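Local coordinates for protein oxidized polyvinyl alcohol hydrolase (Sphingopyxis, PDB 3WLA) that hydrolyses beta-diketones such as 4,6-nonanedione and cleaves oxidized polyvinyl alcohol in the second step of polyvinyl alcohol degradation, at residues M81-V86 / R143-K148; W114-A119 / E188-K193; F137-V142 / L173-F178; D243-G248 / G252-Y257. One frame throughout, in Å; residues are numbered along the deposited sequence.

Overall arrangement
Contacts 1 and 3 share helix 133-145 beside the central sheet, with centres about 12 Å apart; the first seats this helix on strand 81-85, the second joins it to the end of helix 163-174. Contacts 2 and 4, with centres about 15 Å apart, lie near Ser162 and meet where Glu188 OE2 probably hydrogen-bonds Ser255 OG. Along the chain, contact 3 falls wholly between the two segments of contact 2, contacts 1 and 2 alternate, and the hairpin of contact 4 follows last. Contacts 1 and 4, about 32 Å apart between centres, occupy opposite sides of the chain's centre: contacts 1 and 3 pack the fold away from the annotated sites, whereas contacts 2 and 4 probably frame the catalytic site.

Contact 1 of 4, residues M81-V86 / R143-K148; sequences MVISPV and RCVGTK
Met81 and Ile83, two residues apart on strand 81-85, both reach Val145 of helix 133-145, a strand-to-helix packing of the alpha/beta-hydrolase fold in which helices cover the central sheet. The meeting is made by terminal carbons. Met81 starts with CG anti to its backbone N (chi1 158°), then bends at chi2 and chi3, and these two bends carry CE round to Val145 CG1 at 3.5 Å, slightly closer than carbons usually come. Ile83 uses its longer branch: CG1 stands beside the backbone N (chi1 -53°), and chi2 of 164° then carries CD1 outward to Val145 CG2, which it meets tip to tip at 3.6 Å while also touching Val145 CB. The forked valine therefore gives CG1 chiefly to the methionine methyl and CG2 to the isoleucine, without a polar atom taking part. Around this buried patch, Met141 of the same helix packs on Ile83, and Trp149 touches Met81. Cys144, tied by a disulfide to Cys12, takes part in the turn that follows: its carbonyl O accepts from Thr147 N at 2.9 Å and from Thr147 OG1 at 2.8 Å, the hydroxyl approaching nearly along the C=O axis.

Contact 2 of 4, residues W114-A119 / E188-K193; sequences WNDGRA and EWYSTK
Tyr190 extends across to Gly117 and Asp116. CB points toward the facing segment, and CG stands beside the backbone N (chi1 -57°), which sends the ring on in that direction; CB of Glu188 lies above one face, offset toward the rim. CD2 and CE2 come next, passing the bare CA of Gly117, with CE2 at 3.7 Å. CE2 also lies 3.4 Å from Asp116 OD1. At the tip, OH donates to Asp116 OD1 at 2.7 Å, arriving from above the carboxylate plane, 41° out of it. These loops follow strands 81-85 and 181-185 of the alpha/beta-hydrolase sheet, and the side chain of Asp116 is about 8 Å from that of Ser162, the probable nucleophile; Thr166 of helix 163-174 touches both Asp116 and Tyr190. A water donates to Tyr190 OH and to Asp116 OD2, each at 2.9 Å, so both carboxylate oxygens are linked to the same hydroxyl, one directly and one through the water. Farther along, a second water bridges Arg118 and Thr192. It lies at the edge of the guanidinium, in its plane, accepting from Arg118 NH2 at 2.7 Å and donating to Thr192 OG1; NH2 also bonds Gly196 O.

Contact 3 of 4, residues F137-V142 / L173-F178; sequences FLEAMV and LFDSEF
Glu139 and Phe178 bring helix 133-145 and the chain just beyond helix 163-174 within 7.2 Å of each other, measured between their CA atoms, Asp175 being the first residue to leave helical angles there. In this alpha/beta-hydrolase the contact thus joins the flank of one helix to the exit of another. Glu139 and Phe178 carry most of it. With Glu139 CG anti to the backbone N (chi1 178°), the glutamate chain passes over the aromatic ring, and CG sits above the centre of one face in a CH-pi contact, 3.4 Å from the centroid and 4° off the normal. Beyond CG the chain stays extended, and its carboxylate lies nearly parallel to the ring, the planes 16° apart. Val142 takes the rim instead: its CB lies in the ring plane, 3.8 Å from Phe178 CZ. The acid end is shared. Glu139 OE2 forms a salt bridge with Arg143 NE one turn on, while Glu139 OE1 comes to 2.4 Å from Asp175 OD2, the two side chains crossing at about a right angle. A separation this short is doubtful in detail, but would be consistent with one acid holding a proton, and the arginine nearby may offset part of the negative charge that remains.

Contact 4 of 4, residues D243-G248 / G252-Y257; sequences DLWDCG and GLCSDY
Tyr257 turns its ring edge toward the backbone of Asp243 and Leu244, while the Asp243 side chain crosses the tyrosine at about a right angle, its carboxylate plane 22° from the ring and OD1 3.4 Å from Tyr257 CD2. Tyr257 OH lies 3.6 Å from Trp245 CB. Trp245, its CG anti to the backbone N (chi1 167°), holds the indole out on the hairpin face that Ser255 shares, and Cys254 SG comes to the indole edge, 3.5 Å from Trp245 CD1, a sulfur-aromatic contact. On the other face Leu244 runs alongside Asp256, its CD2 3.4 Å from Asp256 CG, and Leu253 CD1 packs on Leu244 CB. The two strands run antiparallel with a classic beta bulge, in which Cys254 and Ser255 both oppose Trp245: Trp245 N donates to Ser255 O at 2.8 Å, and Trp245 O receives Cys254 N at 3.0 Å and, weakly, Ser255 N. Near the tip, Asp246 OD1 accepts from Gly248 N in an Asx turn. Asp243 OD1 bonds His285 ND1, consistent with a Ser162-His285-Asp243 triad; OD2 is held by Ser186 OG and Gly239 N, and Tyr257 stacks on His285 and packs against Ser162, the probable nucleophile. The hairpin follows sheet strand 232-238 and leads into helix 257-269, whose N-cap is Asp256, with OD1 accepting from Arg258 N, while its OD2 forms a salt bridge with Arg205 of helix 201-210.

Contact 1 of 4, residues M81-V86 / R143-K148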
loop_
_atom_site.group_PDB
_atom_site.type_symbol
_atom_site.label_atom_id
_atom_site.label_comp_id
_atom_site.label_asym_id
_atom_site.label_seq_id
_atom_site.Cartn_x
_atom_site.Cartn_y
_atom_site.Cartn_z
ATOM N N MET A 81 9.029 4.349 13.467
ATOM C CA MET A 81 7.752 4.442 14.181
ATOM C C MET A 81 6.804 3.588 13.287
ATOM O O MET A 81 6.651 3.884 12.092
ATOM C CB MET A 81 7.258 5.883 14.187
ATOM C CG MET A 81 5.761 5.997 14.399
ATOM S SD MET A 81 5.161 5.309 15.969
ATOM C CE MET A 81 5.313 6.809 17.008
ATOM N N VAL A 82 6.189 2.544 13.838
ATOM C CA VAL A 82 5.277 1.685 13.035
ATOM C C VAL A 82 3.810 1.980 13.458
ATOM O O VAL A 82 3.477 1.918 14.662
ATOM C CB VAL A 82 5.611 0.188 13.304
ATOM C CG1 VAL A 82 4.744 -0.795 12.441
ATOM C CG2 VAL A 82 7.102 -0.037 13.015
ATOM N N ILE A 83 2.957 2.354 12.498
ATOM C CA ILE A 83 1.544 2.603 12.818
ATOM C C ILE A 83 0.717 1.710 11.860
ATOM O O ILE A 83 0.798 1.862 10.645
ATOM C CB ILE A 83 1.159 4.088 12.593
ATOM C CG1 ILE A 83 2.106 5.015 13.332
ATOM C CG2 ILE A 83 -0.290 4.366 13.090
ATOM C CD1 ILE A 83 2.008 6.430 12.823
ATOM N N SER A 84 -0.034 0.745 12.387
ATOM C CA SER A 84 -0.826 -0.112 11.507
ATOM C C SER A 84 -2.304 0.247 11.736
ATOM O O SER A 84 -2.791 0.157 12.889
ATOM C CB SER A 84 -0.591 -1.582 11.834
ATOM O OG SER A 84 -1.150 -2.414 10.813
ATOM N N PRO A 85 -3.004 0.690 10.677
ATOM C CA PRO A 85 -4.415 1.087 10.706
ATOM C C PRO A 85 -5.341 -0.076 10.620
ATOM O O PRO A 85 -5.054 -1.052 9.948
ATOM C CB PRO A 85 -4.541 2.011 9.514
ATOM C CG PRO A 85 -3.647 1.288 8.491
ATOM C CD PRO A 85 -2.443 0.830 9.305
ATOM N N VAL A 86 -6.468 0.030 11.323
ATOM C CA VAL A 86 -7.481 -1.000 11.308
ATOM C C VAL A 86 -8.525 -0.714 10.188
ATOM O O VAL A 86 -8.985 0.436 9.997
ATOM C CB VAL A 86 -8.198 -1.096 12.692
ATOM C CG1 VAL A 86 -9.334 -2.123 12.599
ATOM C CG2 VAL A 86 -7.141 -1.553 13.776
ATOM N N ARG A 143 -0.446 12.176 10.856
ATOM C CA ARG A 143 -0.323 13.555 11.366
ATOM C C ARG A 143 -0.620 13.640 12.873
ATOM O O ARG A 143 0.023 14.413 13.587
ATOM C CB ARG A 143 -1.245 14.502 10.605
ATOM C CG ARG A 143 -0.676 15.005 9.310
ATOM C CD ARG A 143 -1.631 16.010 8.706
ATOM N NE ARG A 143 -1.284 16.251 7.305
ATOM C CZ ARG A 143 -0.212 16.921 6.892
ATOM N NH1 ARG A 143 0.640 17.443 7.768
ATOM N NH2 ARG A 143 0.016 17.041 5.595
ATOM N N CYS A 144 -1.550 12.836 13.372
ATOM C CA CYS A 144 -1.880 12.867 14.794
ATOM C C CYS A 144 -0.813 12.210 15.672
ATOM O O CYS A 144 -0.436 12.766 16.700
ATOM C CB CYS A 144 -3.248 12.216 15.068
ATOM S SG CYS A 144 -3.726 12.079 16.849
ATOM N N VAL A 145 -0.301 11.046 15.277
ATOM C CA VAL A 145 0.730 10.398 16.090
ATOM C C VAL A 145 1.912 11.364 16.237
ATOM O O VAL A 145 2.560 11.434 17.296
ATOM C CB VAL A 145 1.202 9.073 15.426
ATOM C CG1 VAL A 145 2.392 8.496 16.173
ATOM C CG2 VAL A 145 0.079 8.058 15.442
ATOM N N GLY A 146 2.169 12.106 15.163
ATOM C CA GLY A 146 3.248 13.078 15.123
ATOM C C GLY A 146 3.159 14.194 16.184
ATOM O O GLY A 146 4.070 15.022 16.278
ATOM N N THR A 147 2.086 14.238 16.977
ATOM C CA THR A 147 1.999 15.280 18.007
ATOM C C THR A 147 2.561 14.747 19.320
ATOM O O THR A 147 2.862 15.520 20.218
ATOM C CB THR A 147 0.544 15.759 18.285
ATOM O OG1 THR A 147 -0.231 14.660 18.785
ATOM C CG2 THR A 147 -0.102 16.345 17.035
ATOM N N LYS A 148 2.698 13.437 19.447
ATOM C CA LYS A 148 3.217 12.878 20.676
ATOM C C LYS A 148 4.629 12.284 20.509
ATOM O O LYS A 148 5.395 12.243 21.466
ATOM C CB LYS A 148 2.223 11.864 21.241
ATOM C CG LYS A 148 2.729 11.167 22.467
ATOM C CD LYS A 148 1.621 10.477 23.276
ATOM C CE LYS A 148 2.260 9.710 24.476
ATOM N NZ LYS A 148 1.317 8.777 25.192
#

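Contact 2 of 4, residues W114-A119 / E188-K193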
loop_
_atom_site.group_PDB
_atom_site.type_symbol
_atom_site.label_atom_id
_atom_site.label_comp_id
_atom_site.label_asym_id
_atom_site.label_seq_id
_atom_site.Cartn_x
_atom_site.Cartn_y
_atom_site.Cartn_z
ATOM N N TRP A 114 -10.515 -2.327 2.059
ATOM C CA TRP A 114 -10.013 -0.956 2.042
ATOM C C TRP A 114 -10.686 -0.248 0.905
ATOM O O TRP A 114 -10.984 -0.881 -0.111
ATOM C CB TRP A 114 -8.479 -0.883 1.788
ATOM C CG TRP A 114 -7.615 -1.440 2.919
ATOM C CD1 TRP A 114 -6.910 -2.622 2.926
ATOM C CD2 TRP A 114 -7.368 -0.821 4.180
ATOM N NE1 TRP A 114 -6.247 -2.762 4.111
ATOM C CE2 TRP A 114 -6.494 -1.678 4.906
ATOM C CE3 TRP A 114 -7.796 0.379 4.777
ATOM C CZ2 TRP A 114 -6.027 -1.370 6.215
ATOM C CZ3 TRP A 114 -7.336 0.687 6.089
ATOM C CH2 TRP A 114 -6.455 -0.198 6.790
ATOM N N ASN A 115 -10.917 1.062 1.092
ATOM C CA ASN A 115 -11.545 1.906 0.076
ATOM C C ASN A 115 -10.387 2.129 -0.917
ATOM O O ASN A 115 -9.818 3.232 -0.987
ATOM C CB ASN A 115 -11.938 3.256 0.673
ATOM C CG ASN A 115 -13.118 3.170 1.663
ATOM O OD1 ASN A 115 -13.372 4.120 2.402
ATOM N ND2 ASN A 115 -13.857 2.060 1.649
ATOM N N ASP A 116 -10.041 1.074 -1.658
ATOM C CA ASP A 116 -8.903 1.139 -2.558
ATOM C C ASP A 116 -9.108 1.296 -4.047
ATOM O O ASP A 116 -8.146 1.350 -4.775
ATOM C CB ASP A 116 -7.979 -0.066 -2.315
ATOM C CG ASP A 116 -8.696 -1.414 -2.508
ATOM O OD1 ASP A 116 -9.652 -1.493 -3.332
ATOM O OD2 ASP A 116 -8.287 -2.404 -1.839
ATOM N N GLY A 117 -10.344 1.397 -4.512
ATOM C CA GLY A 117 -10.530 1.526 -5.950
ATOM C C GLY A 117 -11.997 1.704 -6.271
ATOM O O GLY A 117 -12.858 0.937 -5.813
ATOM N N ARG A 118 -12.304 2.716 -7.071
ATOM C CA ARG A 118 -13.703 2.967 -7.391
ATOM C C ARG A 118 -14.375 1.723 -8.031
ATOM O O ARG A 118 -13.737 0.973 -8.761
ATOM C CB ARG A 118 -13.800 4.151 -8.387
ATOM C CG ARG A 118 -13.177 3.827 -9.750
ATOM C CD ARG A 118 -13.321 5.065 -10.714
ATOM N NE ARG A 118 -12.480 4.926 -11.893
ATOM C CZ ARG A 118 -12.919 4.495 -13.093
ATOM N NH1 ARG A 118 -14.212 4.196 -13.248
ATOM N NH2 ARG A 118 -12.076 4.291 -14.123
ATOM N N ALA A 119 -15.647 1.536 -7.755
ATOM C CA ALA A 119 -16.405 0.440 -8.345
ATOM C C ALA A 119 -16.455 0.699 -9.874
ATOM O O ALA A 119 -16.449 1.852 -10.337
ATOM C CB ALA A 119 -17.781 0.418 -7.775
ATOM N N GLU A 188 -3.677 -4.678 -6.239
ATOM C CA GLU A 188 -4.418 -4.622 -7.487
ATOM C C GLU A 188 -4.201 -3.260 -8.148
ATOM O O GLU A 188 -3.779 -2.309 -7.505
ATOM C CB GLU A 188 -5.894 -4.776 -7.237
ATOM C CG GLU A 188 -6.502 -6.137 -7.637
ATOM C CD GLU A 188 -6.642 -6.352 -9.169
ATOM O OE1 GLU A 188 -6.454 -5.376 -9.972
ATOM O OE2 GLU A 188 -6.928 -7.513 -9.546
ATOM N N TRP A 189 -4.528 -3.177 -9.423
ATOM C CA TRP A 189 -4.439 -1.906 -10.163
ATOM C C TRP A 189 -5.824 -1.605 -10.763
ATOM O O TRP A 189 -6.147 -0.431 -11.157
ATOM C CB TRP A 189 -3.371 -2.007 -11.282
ATOM C CG TRP A 189 -3.071 -0.673 -11.933
ATOM C CD1 TRP A 189 -3.444 -0.258 -13.198
ATOM C CD2 TRP A 189 -2.293 0.367 -11.378
ATOM N NE1 TRP A 189 -2.915 0.992 -13.447
ATOM C CE2 TRP A 189 -2.203 1.394 -12.345
ATOM C CE3 TRP A 189 -1.637 0.534 -10.149
ATOM C CZ2 TRP A 189 -1.490 2.570 -12.118
ATOM C CZ3 TRP A 189 -0.913 1.705 -9.921
ATOM C CH2 TRP A 189 -0.849 2.707 -10.896
ATOM N N TYR A 190 -6.670 -2.645 -10.769
ATOM C CA TYR A 190 -8.008 -2.604 -11.355
ATOM C C TYR A 190 -7.859 -1.957 -12.735
ATOM O O TYR A 190 -8.438 -0.928 -13.020
ATOM C CB TYR A 190 -8.964 -1.769 -10.503
ATOM C CG TYR A 190 -9.089 -2.249 -9.086
ATOM C CD1 TYR A 190 -9.402 -3.582 -8.793
ATOM C CD2 TYR A 190 -8.933 -1.347 -8.004
ATOM C CE1 TYR A 190 -9.559 -4.005 -7.452
ATOM C CE2 TYR A 190 -9.094 -1.766 -6.677
ATOM C CZ TYR A 190 -9.408 -3.082 -6.413
ATOM O OH TYR A 190 -9.641 -3.454 -5.116
ATOM N N SER A 191 -7.036 -2.544 -13.586
ATOM C CA SER A 191 -6.830 -1.952 -14.898
ATOM C C SER A 191 -8.083 -1.759 -15.694
ATOM O O SER A 191 -9.000 -2.577 -15.649
ATOM C CB SER A 191 -5.850 -2.774 -15.702
ATOM O OG SER A 191 -4.726 -3.017 -14.908
ATOM N N THR A 192 -8.147 -0.625 -16.402
ATOM C CA THR A 192 -9.294 -0.340 -17.251
ATOM C C THR A 192 -8.798 0.038 -18.655
ATOM O O THR A 192 -7.596 0.131 -18.908
ATOM C CB THR A 192 -10.078 0.862 -16.773
ATOM O OG1 THR A 192 -9.269 2.033 -16.956
ATOM C CG2 THR A 192 -10.445 0.730 -15.330
ATOM N N LYS A 193 -9.748 0.246 -19.559
ATOM C CA LYS A 193 -9.381 0.697 -20.902
ATOM C C LYS A 193 -9.062 2.184 -20.743
ATOM O O LYS A 193 -9.377 2.795 -19.707
ATOM C CB LYS A 193 -10.533 0.510 -21.869
ATOM C CG LYS A 193 -10.734 -0.908 -22.341
ATOM C CD LYS A 193 -12.016 -0.909 -23.160
ATOM C CE LYS A 193 -12.474 -2.311 -23.553
ATOM N NZ LYS A 193 -11.262 -2.966 -24.131
HETATM O O HOH W 1 -7.770 -4.850 -3.325
HETATM O O HOH W 2 -9.475 3.963 -14.549
#

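Contact 3 of 4, residues F137-V142 / L173-F178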
loop_
_atom_site.group_PDB
_atom_site.type_symbol
_atom_site.label_atom_id
_atom_site.label_comp_id
_atom_site.label_asym_id
_atom_site.label_seq_id
_atom_site.Cartn_x
_atom_site.Cartn_y
_atom_site.Cartn_z
ATOM N N PHE A 137 -7.985 9.084 6.172
ATOM C CA PHE A 137 -7.730 8.537 7.485
ATOM C C PHE A 137 -6.238 8.275 7.687
ATOM O O PHE A 137 -5.639 8.727 8.712
ATOM C CB PHE A 137 -8.490 7.235 7.680
ATOM C CG PHE A 137 -8.084 6.496 8.930
ATOM C CD1 PHE A 137 -8.032 7.171 10.162
ATOM C CD2 PHE A 137 -7.768 5.121 8.896
ATOM C CE1 PHE A 137 -7.678 6.509 11.347
ATOM C CE2 PHE A 137 -7.414 4.445 10.085
ATOM C CZ PHE A 137 -7.368 5.147 11.311
ATOM N N LEU A 138 -5.631 7.536 6.741
ATOM C CA LEU A 138 -4.228 7.210 6.855
ATOM C C LEU A 138 -3.405 8.484 7.069
ATOM O O LEU A 138 -2.549 8.510 7.942
ATOM C CB LEU A 138 -3.735 6.442 5.593
ATOM C CG LEU A 138 -4.497 5.109 5.428
ATOM C CD1 LEU A 138 -4.235 4.598 4.062
ATOM C CD2 LEU A 138 -4.195 4.078 6.555
ATOM N N GLU A 139 -3.659 9.546 6.305
ATOM C CA GLU A 139 -2.847 10.756 6.520
ATOM C C GLU A 139 -3.076 11.407 7.903
ATOM O O GLU A 139 -2.123 11.799 8.581
ATOM C CB GLU A 139 -3.124 11.790 5.434
ATOM C CG GLU A 139 -2.332 13.093 5.631
ATOM C CD GLU A 139 -2.671 14.141 4.613
ATOM O OE1 GLU A 139 -3.068 13.796 3.465
ATOM O OE2 GLU A 139 -2.526 15.330 4.962
ATOM N N ALA A 140 -4.350 11.531 8.287
ATOM C CA ALA A 140 -4.760 12.142 9.542
ATOM C C ALA A 140 -4.184 11.374 10.713
ATOM O O ALA A 140 -3.724 11.969 11.723
ATOM C CB ALA A 140 -6.270 12.158 9.616
ATOM N N MET A 141 -4.217 10.041 10.591
ATOM C CA MET A 141 -3.652 9.170 11.605
ATOM C C MET A 141 -2.161 9.505 11.870
ATOM O O MET A 141 -1.749 9.712 13.017
ATOM C CB MET A 141 -3.757 7.722 11.139
ATOM C CG MET A 141 -3.130 6.708 12.053
ATOM S SD MET A 141 -3.191 4.998 11.294
ATOM C CE MET A 141 -1.868 5.146 10.047
ATOM N N VAL A 142 -1.359 9.521 10.801
ATOM C CA VAL A 142 0.059 9.782 10.939
ATOM C C VAL A 142 0.233 11.197 11.458
ATOM O O VAL A 142 0.982 11.391 12.413
ATOM C CB VAL A 142 0.813 9.601 9.614
ATOM C CG1 VAL A 142 2.274 10.017 9.795
ATOM C CG2 VAL A 142 0.752 8.101 9.185
ATOM N N LEU A 173 -1.138 7.488 -5.199
ATOM C CA LEU A 173 -1.641 8.148 -6.394
ATOM C C LEU A 173 -2.418 9.398 -6.085
ATOM O O LEU A 173 -2.351 10.391 -6.845
ATOM C CB LEU A 173 -2.518 7.194 -7.235
ATOM C CG LEU A 173 -1.767 6.052 -7.976
ATOM C CD1 LEU A 173 -2.770 5.042 -8.561
ATOM C CD2 LEU A 173 -0.870 6.596 -9.062
ATOM N N PHE A 174 -3.189 9.347 -5.015
ATOM C CA PHE A 174 -3.999 10.486 -4.600
ATOM C C PHE A 174 -3.360 11.466 -3.622
ATOM O O PHE A 174 -3.746 12.615 -3.578
ATOM C CB PHE A 174 -5.273 10.037 -3.904
ATOM C CG PHE A 174 -6.407 9.738 -4.849
ATOM C CD1 PHE A 174 -7.197 10.762 -5.340
ATOM C CD2 PHE A 174 -6.641 8.414 -5.294
ATOM C CE1 PHE A 174 -8.201 10.501 -6.276
ATOM C CE2 PHE A 174 -7.641 8.125 -6.227
ATOM C CZ PHE A 174 -8.433 9.187 -6.732
ATOM N N ASP A 175 -2.399 10.997 -2.838
ATOM C CA ASP A 175 -1.823 11.828 -1.799
ATOM C C ASP A 175 -0.302 11.753 -1.771
ATOM O O ASP A 175 0.329 11.586 -0.714
ATOM C CB ASP A 175 -2.432 11.362 -0.459
ATOM C CG ASP A 175 -2.298 12.401 0.649
ATOM O OD1 ASP A 175 -1.936 13.535 0.331
ATOM O OD2 ASP A 175 -2.577 12.091 1.835
ATOM N N SER A 176 0.309 11.909 -2.931
ATOM C CA SER A 176 1.756 11.874 -2.992
ATOM C C SER A 176 2.405 13.099 -2.306
ATOM O O SER A 176 3.601 13.125 -2.074
ATOM C CB SER A 176 2.211 11.780 -4.443
ATOM O OG SER A 176 1.846 12.929 -5.184
ATOM N N GLU A 177 1.614 14.103 -1.956
ATOM C CA GLU A 177 2.160 15.284 -1.278
ATOM C C GLU A 177 2.549 14.896 0.147
ATOM O O GLU A 177 3.427 15.498 0.770
ATOM C CB GLU A 177 1.118 16.401 -1.191
ATOM C CG GLU A 177 0.861 17.132 -2.472
ATOM C CD GLU A 177 0.116 16.270 -3.512
ATOM O OE1 GLU A 177 -0.696 15.350 -3.121
ATOM O OE2 GLU A 177 0.354 16.546 -4.731
ATOM N N PHE A 178 1.873 13.890 0.677
ATOM C CA PHE A 178 2.144 13.467 2.034
ATOM C C PHE A 178 3.246 12.394 2.154
ATOM O O PHE A 178 4.308 12.639 2.735
ATOM C CB PHE A 178 0.822 13.009 2.688
ATOM C CG PHE A 178 0.924 12.743 4.169
ATOM C CD1 PHE A 178 1.184 13.786 5.060
ATOM C CD2 PHE A 178 0.759 11.446 4.675
ATOM C CE1 PHE A 178 1.279 13.556 6.421
ATOM C CE2 PHE A 178 0.850 11.188 6.056
ATOM C CZ PHE A 178 1.114 12.255 6.942
#

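Contact 4 of 4, residues D243-G248 / G252-Y257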
loop_
_atom_site.group_PDB
_atom_site.type_symbol
_atom_site.label_atom_id
_atom_site.label_comp_id
_atom_site.label_asym_id
_atom_site.label_seq_id
_atom_site.Cartn_x
_atom_site.Cartn_y
_atom_site.Cartn_z
ATOM N N ASP A 243 1.518 -15.928 -7.409
ATOM C CA ASP A 243 0.929 -14.694 -6.845
ATOM C C ASP A 243 -0.402 -14.373 -7.564
ATOM O O ASP A 243 -0.457 -13.579 -8.522
ATOM C CB ASP A 243 1.901 -13.497 -6.958
ATOM C CG ASP A 243 1.462 -12.322 -6.066
ATOM O OD1 ASP A 243 0.413 -12.459 -5.368
ATOM O OD2 ASP A 243 2.174 -11.292 -6.049
ATOM N N LEU A 244 -1.460 -15.019 -7.082
ATOM C CA LEU A 244 -2.833 -14.951 -7.583
ATOM C C LEU A 244 -3.819 -14.967 -6.415
ATOM O O LEU A 244 -3.473 -15.401 -5.314
ATOM C CB LEU A 244 -3.130 -16.192 -8.418
ATOM C CG LEU A 244 -2.159 -16.535 -9.552
ATOM C CD1 LEU A 244 -2.248 -18.075 -9.899
ATOM C CD2 LEU A 244 -2.508 -15.673 -10.722
ATOM N N TRP A 245 -5.034 -14.484 -6.656
ATOM C CA TRP A 245 -6.074 -14.524 -5.638
ATOM C C TRP A 245 -7.255 -15.294 -6.214
ATOM O O TRP A 245 -7.881 -14.901 -7.222
ATOM C CB TRP A 245 -6.493 -13.136 -5.222
ATOM C CG TRP A 245 -7.726 -13.178 -4.450
ATOM C CD1 TRP A 245 -8.994 -13.435 -4.915
ATOM C CD2 TRP A 245 -7.841 -13.005 -3.064
ATOM N NE1 TRP A 245 -9.890 -13.428 -3.889
ATOM C CE2 TRP A 245 -9.210 -13.165 -2.733
ATOM C CE3 TRP A 245 -6.920 -12.730 -2.054
ATOM C CZ2 TRP A 245 -9.680 -13.058 -1.438
ATOM C CZ3 TRP A 245 -7.375 -12.628 -0.806
ATOM C CH2 TRP A 245 -8.755 -12.789 -0.479
ATOM N N ASP A 246 -7.562 -16.411 -5.556
ATOM C CA ASP A 246 -8.602 -17.308 -6.016
ATOM C C ASP A 246 -9.421 -17.632 -4.787
ATOM O O ASP A 246 -8.874 -18.150 -3.834
ATOM C CB ASP A 246 -7.919 -18.564 -6.554
ATOM C CG ASP A 246 -8.884 -19.564 -7.136
ATOM O OD1 ASP A 246 -10.065 -19.580 -6.737
ATOM O OD2 ASP A 246 -8.436 -20.347 -7.989
ATOM N N CYS A 247 -10.712 -17.339 -4.793
ATOM C CA CYS A 247 -11.506 -17.600 -3.627
ATOM C C CYS A 247 -12.503 -18.746 -3.760
ATOM O O CYS A 247 -13.437 -18.859 -2.969
ATOM C CB CYS A 247 -12.223 -16.329 -3.214
ATOM S SG CYS A 247 -13.270 -15.686 -4.529
ATOM N N GLY A 248 -12.290 -19.617 -4.731
ATOM C CA GLY A 248 -13.210 -20.708 -4.878
ATOM C C GLY A 248 -14.449 -20.244 -5.619
ATOM O O GLY A 248 -14.702 -19.032 -5.753
ATOM N N GLY A 252 -14.064 -17.866 -8.232
ATOM C CA GLY A 252 -12.805 -18.449 -8.642
ATOM C C GLY A 252 -11.616 -17.468 -8.654
ATOM O O GLY A 252 -11.421 -16.634 -7.757
ATOM N N LEU A 253 -10.787 -17.614 -9.678
ATOM C CA LEU A 253 -9.634 -16.764 -9.833
ATOM C C LEU A 253 -10.100 -15.372 -10.207
ATOM O O LEU A 253 -10.645 -15.161 -11.284
ATOM C CB LEU A 253 -8.771 -17.314 -10.954
ATOM C CG LEU A 253 -7.527 -16.499 -11.300
ATOM C CD1 LEU A 253 -6.573 -16.326 -10.051
ATOM C CD2 LEU A 253 -6.824 -17.256 -12.398
ATOM N N CYS A 254 -9.935 -14.408 -9.336
ATOM C CA CYS A 254 -10.351 -13.091 -9.762
ATOM C C CYS A 254 -9.287 -11.983 -9.775
ATOM O O CYS A 254 -9.609 -10.883 -10.173
ATOM C CB CYS A 254 -11.597 -12.659 -9.016
ATOM S SG CYS A 254 -11.551 -13.005 -7.298
ATOM N N SER A 255 -8.068 -12.241 -9.288
ATOM C CA SER A 255 -6.983 -11.268 -9.394
ATOM C C SER A 255 -5.699 -12.040 -9.705
ATOM O O SER A 255 -5.422 -13.083 -9.085
ATOM C CB SER A 255 -6.724 -10.511 -8.096
ATOM O OG SER A 255 -7.740 -9.577 -7.853
ATOM N N ASP A 256 -4.933 -11.537 -10.665
ATOM C CA ASP A 256 -3.657 -12.136 -11.011
ATOM C C ASP A 256 -2.686 -10.970 -10.835
ATOM O O ASP A 256 -2.767 -9.976 -11.551
ATOM C CB ASP A 256 -3.712 -12.582 -12.458
ATOM C CG ASP A 256 -2.380 -13.118 -12.963
ATOM O OD1 ASP A 256 -1.306 -12.891 -12.389
ATOM O OD2 ASP A 256 -2.430 -13.765 -13.997
ATOM N N TYR A 257 -1.780 -11.062 -9.895
ATOM C CA TYR A 257 -0.905 -9.955 -9.663
ATOM C C TYR A 257 0.240 -9.775 -10.629
ATOM O O TYR A 257 1.066 -8.930 -10.411
ATOM C CB TYR A 257 -0.384 -9.983 -8.241
ATOM C CG TYR A 257 -1.582 -9.909 -7.303
ATOM C CD1 TYR A 257 -2.138 -8.679 -6.949
ATOM C CD2 TYR A 257 -2.244 -11.095 -6.912
ATOM C CE1 TYR A 257 -3.362 -8.626 -6.216
ATOM C CE2 TYR A 257 -3.443 -11.059 -6.191
ATOM C CZ TYR A 257 -3.988 -9.820 -5.847
ATOM O OH TYR A 257 -5.145 -9.811 -5.115
#